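Long-range contacts in type 3 secretion system translocon protein SctE (Shigella flexneri, PDB 3U0C), which inserts with its partner translocator IpaC into the host membrane to form the pore through which bacterial effectors enter the cytosol: residues A[129-140]-A[153-164]; A[103-111]-A[181-189]. All coordinates share one frame; numbering follows the deposited sequence.

Interaction 1: residues A[129-140]-A[153-164]; sequences LENKINQIQTRL and LSREEIQLTIKK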
# COMPACT_ATOMS: atom_id res chain seq x y z
N LEU A 129 21.08 -24.38 1.32
CA LEU A 129 22.40 -24.24 1.90
C LEU A 129 22.48 -25.00 3.22
O LEU A 129 23.56 -25.36 3.65
CB LEU A 129 22.72 -22.77 2.12
CG LEU A 129 22.97 -22.03 0.82
CD1 LEU A 129 22.58 -20.56 0.94
CD2 LEU A 129 24.43 -22.21 0.41
N GLU A 130 21.34 -25.24 3.85
CA GLU A 130 21.34 -26.00 5.09
C GLU A 130 21.58 -27.46 4.78
O GLU A 130 22.20 -28.18 5.56
CB GLU A 130 20.02 -25.83 5.84
CG GLU A 130 19.86 -24.48 6.55
CD GLU A 130 18.57 -24.39 7.34
OE1 GLU A 130 17.68 -25.25 7.15
OE2 GLU A 130 18.45 -23.44 8.16
N ASN A 131 21.08 -27.90 3.63
CA ASN A 131 21.30 -29.26 3.15
C ASN A 131 22.77 -29.53 2.84
O ASN A 131 23.35 -30.50 3.33
CB ASN A 131 20.45 -29.54 1.93
CG ASN A 131 18.99 -29.65 2.28
OD1 ASN A 131 18.66 -29.86 3.45
ND2 ASN A 131 18.11 -29.51 1.29
N LYS A 132 23.37 -28.67 2.02
CA LYS A 132 24.75 -28.85 1.63
C LYS A 132 25.66 -28.94 2.86
O LYS A 132 26.54 -29.79 2.93
CB LYS A 132 25.19 -27.73 0.69
CG LYS A 132 24.44 -27.76 -0.63
CD LYS A 132 24.89 -26.64 -1.55
CE LYS A 132 24.05 -26.62 -2.82
NZ LYS A 132 24.65 -25.70 -3.82
N ILE A 133 25.43 -28.06 3.83
CA ILE A 133 26.14 -28.07 5.11
C ILE A 133 25.92 -29.35 5.91
O ILE A 133 26.87 -29.91 6.45
CB ILE A 133 25.74 -26.85 5.98
CG1 ILE A 133 26.29 -25.56 5.38
CG2 ILE A 133 26.23 -27.03 7.42
CD1 ILE A 133 25.63 -24.32 5.92
N ASN A 134 24.68 -29.83 6.01
CA ASN A 134 24.46 -31.06 6.77
C ASN A 134 25.07 -32.27 6.06
O ASN A 134 25.71 -33.12 6.67
CB ASN A 134 22.98 -31.29 7.08
CG ASN A 134 22.42 -30.24 8.04
OD1 ASN A 134 22.93 -29.11 8.11
ND2 ASN A 134 21.38 -30.61 8.79
N GLN A 135 24.86 -32.31 4.75
CA GLN A 135 25.46 -33.31 3.90
C GLN A 135 26.95 -33.35 4.15
O GLN A 135 27.50 -34.40 4.48
CB GLN A 135 25.22 -32.96 2.44
CG GLN A 135 23.77 -33.04 2.02
CD GLN A 135 23.62 -32.61 0.59
OE1 GLN A 135 24.46 -31.84 0.07
NE2 GLN A 135 22.56 -33.08 -0.07
N ILE A 136 27.60 -32.21 3.98
CA ILE A 136 29.04 -32.14 4.14
C ILE A 136 29.45 -32.47 5.57
O ILE A 136 30.45 -33.15 5.80
CB ILE A 136 29.59 -30.78 3.72
CG1 ILE A 136 31.11 -30.83 3.64
CG2 ILE A 136 29.19 -29.72 4.72
CD1 ILE A 136 31.70 -29.60 3.08
N GLN A 137 28.66 -32.00 6.54
CA GLN A 137 28.98 -32.24 7.94
C GLN A 137 28.95 -33.73 8.25
O GLN A 137 29.87 -34.25 8.89
CB GLN A 137 28.07 -31.45 8.89
CG GLN A 137 28.55 -30.00 9.10
CD GLN A 137 27.64 -29.15 10.00
OE1 GLN A 137 26.55 -29.56 10.40
NE2 GLN A 137 28.10 -27.93 10.31
N THR A 138 27.92 -34.42 7.77
CA THR A 138 27.86 -35.87 7.88
C THR A 138 29.08 -36.51 7.22
O THR A 138 29.72 -37.40 7.79
CB THR A 138 26.62 -36.45 7.19
OG1 THR A 138 25.44 -36.17 7.95
CG2 THR A 138 26.78 -37.95 7.05
N ARG A 139 29.38 -36.07 6.00
CA ARG A 139 30.53 -36.60 5.26
C ARG A 139 31.86 -36.38 5.99
O ARG A 139 32.76 -37.21 5.93
CB ARG A 139 30.60 -35.97 3.87
CG ARG A 139 31.75 -36.48 3.01
CD ARG A 139 31.77 -35.90 1.61
NE ARG A 139 32.87 -36.44 0.82
CZ ARG A 139 33.01 -36.25 -0.49
NH1 ARG A 139 32.12 -35.54 -1.16
NH2 ARG A 139 34.05 -36.78 -1.13
N LEU A 140 31.98 -35.26 6.70
CA LEU A 140 33.20 -34.93 7.43
C LEU A 140 33.32 -35.76 8.70
O LEU A 140 34.44 -36.05 9.13
CB LEU A 140 33.24 -33.46 7.82
CG LEU A 140 33.69 -32.41 6.80
CD1 LEU A 140 33.18 -31.04 7.24
CD2 LEU A 140 35.21 -32.39 6.63
N LEU A 153 37.13 -30.23 2.30
CA LEU A 153 35.74 -30.19 2.77
C LEU A 153 35.54 -29.16 3.88
O LEU A 153 34.52 -28.46 3.93
CB LEU A 153 35.28 -31.57 3.25
CG LEU A 153 35.15 -32.72 2.26
CD1 LEU A 153 35.27 -34.07 2.96
CD2 LEU A 153 33.85 -32.64 1.49
N SER A 154 36.50 -29.07 4.80
CA SER A 154 36.41 -28.11 5.89
C SER A 154 36.33 -26.69 5.35
O SER A 154 35.60 -25.86 5.87
CB SER A 154 37.60 -28.25 6.84
OG SER A 154 37.53 -29.48 7.55
N ARG A 155 37.09 -26.42 4.29
CA ARG A 155 37.09 -25.13 3.61
C ARG A 155 35.79 -24.88 2.84
O ARG A 155 35.41 -23.73 2.64
CB ARG A 155 38.27 -25.01 2.65
CG ARG A 155 39.62 -24.76 3.32
CD ARG A 155 40.73 -24.58 2.29
NE ARG A 155 40.56 -25.47 1.14
CZ ARG A 155 41.42 -26.44 0.81
NH1 ARG A 155 42.50 -26.64 1.54
NH2 ARG A 155 41.19 -27.23 -0.25
N GLU A 156 35.13 -25.95 2.40
CA GLU A 156 33.87 -25.80 1.69
C GLU A 156 32.74 -25.53 2.68
O GLU A 156 31.74 -24.89 2.35
CB GLU A 156 33.52 -27.07 0.92
CG GLU A 156 34.54 -27.54 -0.09
CD GLU A 156 34.07 -28.82 -0.78
OE1 GLU A 156 32.93 -29.26 -0.48
OE2 GLU A 156 34.83 -29.37 -1.61
N GLU A 157 32.90 -26.08 3.88
CA GLU A 157 31.90 -25.89 4.90
C GLU A 157 31.97 -24.48 5.48
O GLU A 157 30.96 -23.95 5.89
CB GLU A 157 32.03 -26.93 6.01
CG GLU A 157 31.25 -26.59 7.25
CD GLU A 157 31.50 -27.58 8.37
OE1 GLU A 157 32.59 -28.20 8.40
OE2 GLU A 157 30.60 -27.74 9.22
N ILE A 158 33.15 -23.88 5.52
CA ILE A 158 33.24 -22.51 6.01
C ILE A 158 32.62 -21.60 4.97
O ILE A 158 32.05 -20.56 5.30
CB ILE A 158 34.69 -22.06 6.28
CG1 ILE A 158 35.55 -22.26 5.03
CG2 ILE A 158 35.26 -22.80 7.47
CD1 ILE A 158 36.70 -21.25 4.86
N GLN A 159 32.73 -22.01 3.71
CA GLN A 159 32.18 -21.22 2.63
C GLN A 159 30.65 -21.31 2.59
O GLN A 159 29.98 -20.30 2.44
CB GLN A 159 32.80 -21.62 1.29
CG GLN A 159 34.24 -21.14 1.16
CD GLN A 159 34.37 -19.66 1.43
OE1 GLN A 159 33.37 -18.92 1.39
NE2 GLN A 159 35.59 -19.21 1.70
N LEU A 160 30.10 -22.51 2.76
CA LEU A 160 28.65 -22.67 2.75
C LEU A 160 28.05 -21.96 3.95
O LEU A 160 26.91 -21.50 3.91
CB LEU A 160 28.26 -24.13 2.77
CG LEU A 160 28.53 -24.93 1.49
CD1 LEU A 160 28.44 -26.43 1.76
CD2 LEU A 160 27.57 -24.50 0.37
N THR A 161 28.83 -21.89 5.02
CA THR A 161 28.37 -21.22 6.22
C THR A 161 28.34 -19.71 6.00
O THR A 161 27.37 -19.05 6.38
CB THR A 161 29.24 -21.60 7.42
OG1 THR A 161 28.93 -22.95 7.80
CG2 THR A 161 28.97 -20.67 8.58
N ILE A 162 29.37 -19.17 5.36
CA ILE A 162 29.42 -17.75 5.05
C ILE A 162 28.29 -17.35 4.12
O ILE A 162 27.78 -16.22 4.19
CB ILE A 162 30.74 -17.37 4.41
CG1 ILE A 162 31.86 -17.52 5.43
CG2 ILE A 162 30.67 -15.94 3.89
CD1 ILE A 162 33.14 -16.92 4.96
N LYS A 163 27.90 -18.27 3.24
CA LYS A 163 26.84 -18.00 2.29
C LYS A 163 25.48 -18.04 2.96
O LYS A 163 24.62 -17.22 2.68
CB LYS A 163 26.89 -19.00 1.13
CG LYS A 163 27.94 -18.68 0.10
CD LYS A 163 27.80 -19.58 -1.11
CE LYS A 163 29.06 -20.39 -1.35
NZ LYS A 163 29.79 -19.90 -2.55
N LYS A 164 25.32 -19.00 3.86
CA LYS A 164 24.07 -19.17 4.59
C LYS A 164 23.82 -18.03 5.58
O LYS A 164 22.68 -17.58 5.72
CB LYS A 164 24.07 -20.51 5.31
CG LYS A 164 22.95 -20.69 6.33
CD LYS A 164 23.34 -21.75 7.36
CE LYS A 164 22.42 -21.66 8.58
NZ LYS A 164 22.24 -20.23 9.04
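The Gln-137 amide gives a straight N-H to the Glu-157 carboxylate: NE2 and OE2 lie 2.7 Å apart, with an N-H...O angle of 159°. The oxygen sits in the plane of the amide and is met nearly along its C-O axis. Both side chains run extended, and CG of Glu-157 turned away from its own backbone N (chi1 166°) carries the carboxylate across to the other helix. The second oxygen, OE1, lies close to Leu-140 CD1, placing the acid at the margin of the apolar seam. Near the end of that seam the Arg-139 guanidinium has Leu-153 CD2 over one face and its NH2 makes a weak, long ion pair with Glu-149, but the arginine is poorly ordered and both contacts are loosely defined.

The two segments run antiparallel, their axes 9.6 Å apart at closest and inclined at 158°, as the arms of a coiled-coil hairpin next to its turn. Between them branched aliphatic residues fill the interface. Leu-153 presses its CB on Leu-140 CD2 at 3.5 Å, a tight contact, and its CD2 on Ile-136 CG1 at 3.9 Å. Ile-136 CD1 also comes close to Leu-153 O. Leu-160 is gripped on several sides: Ile-133 CG1 slides past its CB at 3.6 Å, Lys-132 CB meets its CD1 at 3.7 Å, and Leu-129 CD2 reaches its CD2. Lysine suits the flank because its methylenes can cover leucine while the amine stays outside; likewise Lys-164 lays CD against Ile-133 CD1, 3.7 Å away, with Glu-130 nearby at a distance too long for a charge contact.

Interaction 2: residues A[103-111]-A[181-189]; sequences SETEGLTRD and IHSKLTDKS
Apolar packing centres on Leu-108, whose CB meets Leu-185 CD2 at 3.8 Å and whose CD1 lies 3.9 Å from Lys-184 CB. Leu-185 CD2 also approaches the Thr-105 carbonyl. Ile-181 lays its two branches on the opposing backbone: CG2 stands 3.4 Å from Leu-108 O, while CD1, on a CG1 held beside the backbone N (chi1 -65°), reaches Asp-111 O. The same isoleucine continues onto Tyr-112 and Gln-115 of helix 71-141.

Mixed contacts belong to Lys-188. Its chain, bent at chi2 (-47°), passes CB by Thr-105 OG1 at 3.6 Å and brings CE within 3.3 Å of Glu-104 OE1, although NZ stays 4.7 Å from that oxygen. The amine instead has a weak bond to Lys-184 O and a long salt bridge to Asp-187.

Polar bonds remain within each helix. Thr-109 OG1 donates to Thr-105 O at 3.0 Å from the face opposite the backbone N-H, turning its hydroxyl back onto its own helix.

This antiparallel pairing in the coiled coil, at 162°, therefore rests on aliphatic carbon, including lysine methylenes, with opposite charges at its margin that probably add a modest long-range attraction.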
# COMPACT_ATOMS: atom_id res chain seq x y z
N SER A 103 -5.13 3.61 -7.24
CA SER A 103 -3.94 3.35 -8.03
C SER A 103 -2.76 2.99 -7.12
O SER A 103 -2.02 2.04 -7.39
CB SER A 103 -3.63 4.58 -8.88
OG SER A 103 -2.26 4.62 -9.22
N GLU A 104 -2.59 3.77 -6.05
CA GLU A 104 -1.54 3.53 -5.07
C GLU A 104 -1.66 2.16 -4.42
O GLU A 104 -0.67 1.44 -4.25
CB GLU A 104 -1.54 4.61 -3.99
CG GLU A 104 -1.40 6.02 -4.54
CD GLU A 104 -1.16 7.06 -3.46
OE1 GLU A 104 -1.70 6.92 -2.34
OE2 GLU A 104 -0.41 8.03 -3.72
N THR A 105 -2.89 1.81 -4.07
CA THR A 105 -3.18 0.51 -3.49
C THR A 105 -2.83 -0.63 -4.45
O THR A 105 -2.27 -1.64 -4.04
CB THR A 105 -4.64 0.42 -3.01
OG1 THR A 105 -4.74 1.08 -1.74
CG2 THR A 105 -5.09 -1.01 -2.86
N GLU A 106 -3.14 -0.47 -5.74
CA GLU A 106 -2.80 -1.48 -6.73
C GLU A 106 -1.30 -1.67 -6.91
O GLU A 106 -0.83 -2.79 -7.08
CB GLU A 106 -3.44 -1.13 -8.07
CG GLU A 106 -4.93 -1.38 -8.08
CD GLU A 106 -5.61 -0.79 -9.28
OE1 GLU A 106 -5.04 0.13 -9.90
OE2 GLU A 106 -6.73 -1.26 -9.60
N GLY A 107 -0.57 -0.56 -6.89
CA GLY A 107 0.87 -0.59 -6.98
C GLY A 107 1.48 -1.33 -5.80
O GLY A 107 2.31 -2.20 -5.97
N LEU A 108 1.03 -0.99 -4.60
CA LEU A 108 1.52 -1.63 -3.40
C LEU A 108 1.13 -3.11 -3.31
O LEU A 108 1.83 -3.91 -2.70
CB LEU A 108 1.05 -0.88 -2.15
CG LEU A 108 1.66 0.50 -1.88
CD1 LEU A 108 0.86 1.24 -0.81
CD2 LEU A 108 3.13 0.40 -1.51
N THR A 109 -0.00 -3.46 -3.91
CA THR A 109 -0.42 -4.84 -3.93
C THR A 109 0.54 -5.65 -4.79
O THR A 109 0.98 -6.72 -4.40
CB THR A 109 -1.85 -4.99 -4.45
OG1 THR A 109 -2.75 -4.52 -3.44
CG2 THR A 109 -2.16 -6.44 -4.74
N ARG A 110 0.86 -5.11 -5.96
CA ARG A 110 1.84 -5.72 -6.83
C ARG A 110 3.20 -5.86 -6.14
O ARG A 110 3.88 -6.88 -6.29
CB ARG A 110 1.97 -4.93 -8.13
CG ARG A 110 0.83 -5.15 -9.11
CD ARG A 110 1.13 -4.54 -10.48
NE ARG A 110 1.34 -3.08 -10.41
CZ ARG A 110 0.36 -2.18 -10.53
NH1 ARG A 110 -0.89 -2.58 -10.75
NH2 ARG A 110 0.63 -0.89 -10.45
N ASP A 111 3.60 -4.83 -5.39
CA ASP A 111 4.87 -4.84 -4.69
C ASP A 111 4.89 -5.92 -3.63
O ASP A 111 5.86 -6.64 -3.46
CB ASP A 111 5.15 -3.50 -4.02
CG ASP A 111 5.46 -2.41 -5.02
OD1 ASP A 111 5.88 -2.73 -6.15
OD2 ASP A 111 5.29 -1.23 -4.66
N ILE A 181 5.56 -2.86 3.37
CA ILE A 181 4.55 -2.71 2.33
C ILE A 181 3.16 -2.93 2.89
O ILE A 181 2.25 -2.15 2.64
CB ILE A 181 4.79 -3.69 1.16
CG1 ILE A 181 6.10 -3.37 0.45
CG2 ILE A 181 3.66 -3.65 0.17
CD1 ILE A 181 6.53 -4.47 -0.49
N HIS A 182 3.00 -4.01 3.66
CA HIS A 182 1.75 -4.31 4.33
C HIS A 182 1.33 -3.15 5.21
O HIS A 182 0.14 -2.87 5.33
CB HIS A 182 1.87 -5.57 5.19
CG HIS A 182 0.59 -5.99 5.84
ND1 HIS A 182 -0.23 -6.97 5.30
CD2 HIS A 182 -0.02 -5.57 6.97
CE1 HIS A 182 -1.28 -7.13 6.08
NE2 HIS A 182 -1.18 -6.30 7.10
N SER A 183 2.30 -2.50 5.83
CA SER A 183 2.00 -1.36 6.68
C SER A 183 1.52 -0.17 5.83
O SER A 183 0.61 0.55 6.21
CB SER A 183 3.22 -0.97 7.50
OG SER A 183 2.89 0.06 8.42
N LYS A 184 2.17 0.02 4.69
CA LYS A 184 1.78 1.06 3.76
C LYS A 184 0.36 0.82 3.24
O LYS A 184 -0.38 1.78 3.03
CB LYS A 184 2.78 1.18 2.61
CG LYS A 184 4.06 1.93 2.97
CD LYS A 184 5.01 2.08 1.79
CE LYS A 184 6.45 2.30 2.25
NZ LYS A 184 7.34 2.77 1.14
N LEU A 185 -0.02 -0.44 3.03
CA LEU A 185 -1.38 -0.74 2.59
C LEU A 185 -2.36 -0.35 3.68
O LEU A 185 -3.41 0.24 3.41
CB LEU A 185 -1.56 -2.21 2.20
CG LEU A 185 -1.05 -2.54 0.79
CD1 LEU A 185 -0.71 -4.02 0.65
CD2 LEU A 185 -2.03 -2.10 -0.27
N THR A 186 -2.02 -0.69 4.92
CA THR A 186 -2.80 -0.26 6.06
C THR A 186 -2.92 1.27 6.11
O THR A 186 -4.01 1.79 6.36
CB THR A 186 -2.27 -0.83 7.39
OG1 THR A 186 -2.28 -2.25 7.33
CG2 THR A 186 -3.16 -0.41 8.54
N ASP A 187 -1.83 1.98 5.84
CA ASP A 187 -1.94 3.44 5.76
C ASP A 187 -2.96 3.88 4.72
O ASP A 187 -3.63 4.90 4.90
CB ASP A 187 -0.62 4.13 5.43
CG ASP A 187 -0.80 5.64 5.26
OD1 ASP A 187 -0.91 6.33 6.29
OD2 ASP A 187 -0.86 6.13 4.11
N LYS A 188 -3.07 3.13 3.63
CA LYS A 188 -4.01 3.50 2.58
C LYS A 188 -5.44 3.32 3.07
O LYS A 188 -6.33 4.08 2.68
CB LYS A 188 -3.75 2.74 1.29
CG LYS A 188 -2.40 3.06 0.66
CD LYS A 188 -2.15 4.56 0.61
CE LYS A 188 -0.77 4.90 0.11
NZ LYS A 188 0.30 4.40 1.05
N SER A 189 -5.66 2.35 3.94
CA SER A 189 -7.00 2.16 4.47
C SER A 189 -7.33 3.24 5.51
O SER A 189 -8.48 3.64 5.65
CB SER A 189 -7.19 0.74 5.02
OG SER A 189 -6.98 0.68 6.42

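Overall arrangement
Both contacts join the same two elements, helix 71-141 and helix 150-197, at different heights of one long antiparallel hairpin in the N-terminal coiled-coil region of the translocator. Interaction 1 lies next to the turn, about 40 Å from the centre of the chain, and is nested inside the much larger loop closed by interaction 2, which sits at the chain's middle. Despite its peripheral place, 129-140 with 153-164 buries more surface (785 against 417 Å², over somewhat longer segments) and is partly buried, with four touching residues buried and others exposed; 103-111 with 181-189 is a surface contact. The first adds a side-chain hydrogen bond to its leucine and isoleucine packing, whereas the second relies on fewer aliphatic residues and lysine methylenes.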